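Side-chain contact in melanin biosynthesis protein TyrA, putative (Shewanella oneidensis, PDB 2IIZ), which binds heme b and probably acts as a peroxidase of the dye-decolorizing (DyP-type) family: residues A[49-52]-A[53-56]. Sequence-based numbering, arbitrary orientation.
Sequences YELT and DQYS
L51 and Y55 pack side by side at the C-terminal end of helix 34-54, in the N-terminal part of the DyP-type peroxidase fold, well away from the heme. As the helix runs out, its carbonyls find their donors in different ways. E50 O takes the amide N of Q54 at 3.2 Å, a nearly straight i+4 bond (167° at the hydrogen) lying in the carbonyl plane. One residue on, Y55 N reaches L51 O at 2.8 Å, but from 35° above that carbonyl plane, and Y55 is where the chain leaves helical geometry. Two i+3 bonds flank these: T52 N to Y49 O just before them, and S56 N to D53 O as the chain turns out of the helix. Y49 O has a second donor, a water 3.2 Å away, which also gives a weak hydrogen bond to D53 OD2 and so ties that carboxylate back to the previous turn. T52 OG1 looks outside the turn, to a weak bond with F60 O. With CG anti to its carbonyl carbon (chi1 -63°), Y55 lays its ring beside L51, and L51 CD2 meets CE2 of the Y55 ring obliquely at 3.4 Å. Q54 CG, anti to its backbone N, lies over the ring centre, 4.2 Å above the plane. F60 of a loop also touches Y55, as do I114 and L117, which join this helix end to helix 112-125. With an alanine at Y55 the ring is gone, and L51 CD2 and Q54 CG would probably be left without their packing partner. That same leucine methyl, CD2, also sits 3.4 Å from the amide oxygen OE1 of Q54.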
loop_
_atom_site.group_PDB
_atom_site.type_symbol
_atom_site.label_atom_id
_atom_site.label_comp_id
_atom_site.label_asym_id
_atom_site.label_seq_id
_atom_site.Cartn_x
_atom_site.Cartn_y
_atom_site.Cartn_z
ATOM N N TYR A 49 -6.660 -17.157 13.314
ATOM C CA TYR A 49 -6.152 -18.536 13.313
ATOM C C TYR A 49 -6.850 -19.328 12.231
ATOM O O TYR A 49 -6.219 -19.901 11.356
ATOM C CB TYR A 49 -6.425 -19.146 14.686
ATOM C CG TYR A 49 -5.807 -20.478 15.004
ATOM C CD1 TYR A 49 -6.457 -21.666 14.692
ATOM C CD2 TYR A 49 -4.571 -20.551 15.646
ATOM C CE1 TYR A 49 -5.880 -22.910 15.006
ATOM C CE2 TYR A 49 -3.986 -21.783 15.965
ATOM C CZ TYR A 49 -4.643 -22.952 15.643
ATOM O OH TYR A 49 -4.047 -24.152 15.964
ATOM N N GLU A 50 -8.171 -19.345 12.303
ATOM C CA GLU A 50 -9.017 -20.036 11.333
ATOM C C GLU A 50 -8.705 -19.673 9.864
ATOM O O GLU A 50 -8.868 -20.509 8.961
ATOM C CB GLU A 50 -10.493 -19.742 11.661
ATOM C CG GLU A 50 -10.946 -20.406 12.990
ATOM C CD GLU A 50 -12.361 -20.025 13.447
ATOM O OE1 GLU A 50 -12.913 -18.986 13.009
ATOM O OE2 GLU A 50 -12.927 -20.786 14.265
ATOM N N LEU A 51 -8.261 -18.432 9.640
ATOM C CA LEU A 51 -7.979 -17.909 8.291
ATOM C C LEU A 51 -6.723 -18.496 7.648
ATOM O O LEU A 51 -6.559 -18.439 6.409
ATOM C CB LEU A 51 -7.835 -16.381 8.335
ATOM C CG LEU A 51 -9.113 -15.579 8.552
ATOM C CD1 LEU A 51 -8.778 -14.135 8.764
ATOM C CD2 LEU A 51 -10.008 -15.715 7.368
ATOM N N THR A 52 -5.849 -19.047 8.490
ATOM C CA THR A 52 -4.688 -19.782 8.024
ATOM C C THR A 52 -5.125 -20.946 7.118
ATOM O O THR A 52 -4.623 -21.113 6.001
ATOM C CB THR A 52 -3.816 -20.235 9.223
ATOM O OG1 THR A 52 -3.194 -19.067 9.804
ATOM C CG2 THR A 52 -2.697 -21.168 8.766
ATOM N N ASP A 53 -6.073 -21.741 7.598
ATOM C CA ASP A 53 -6.652 -22.808 6.798
ATOM C C ASP A 53 -7.515 -22.255 5.625
ATOM O O ASP A 53 -7.375 -22.699 4.482
ATOM C CB ASP A 53 -7.483 -23.725 7.684
ATOM C CG ASP A 53 -6.639 -24.507 8.703
ATOM O OD1 ASP A 53 -5.572 -25.058 8.351
ATOM O OD2 ASP A 53 -7.054 -24.580 9.878
ATOM N N GLN A 54 -8.404 -21.301 5.896
ATOM C CA GLN A 54 -9.290 -20.798 4.840
ATOM C C GLN A 54 -8.476 -20.283 3.644
ATOM O O GLN A 54 -8.824 -20.545 2.486
ATOM C CB GLN A 54 -10.192 -19.678 5.364
ATOM C CG GLN A 54 -11.245 -19.223 4.343
ATOM C CD GLN A 54 -12.219 -18.200 4.910
ATOM O OE1 GLN A 54 -12.267 -17.971 6.114
ATOM N NE2 GLN A 54 -13.000 -17.576 4.035
ATOM N N TYR A 55 -7.399 -19.558 3.950
ATOM C CA TYR A 55 -6.551 -18.943 2.930
ATOM C C TYR A 55 -5.179 -19.604 2.920
ATOM O O TYR A 55 -4.158 -18.932 2.931
ATOM C CB TYR A 55 -6.436 -17.428 3.170
ATOM C CG TYR A 55 -7.766 -16.680 3.053
ATOM C CD1 TYR A 55 -8.511 -16.715 1.876
ATOM C CD2 TYR A 55 -8.273 -15.937 4.112
ATOM C CE1 TYR A 55 -9.737 -16.027 1.760
ATOM C CE2 TYR A 55 -9.493 -15.249 4.001
ATOM C CZ TYR A 55 -10.220 -15.297 2.831
ATOM O OH TYR A 55 -11.433 -14.607 2.745
ATOM N N SER A 56 -5.161 -20.932 2.906
ATOM C CA SER A 56 -3.900 -21.687 2.842
ATOM C C SER A 56 -3.264 -21.475 1.484
ATOM O O SER A 56 -2.042 -21.405 1.346
ATOM C CB SER A 56 -4.135 -23.178 3.064
ATOM O OG SER A 56 -4.944 -23.729 2.039
HETATM O O HOH W 1 -5.324 -22.975 11.173
#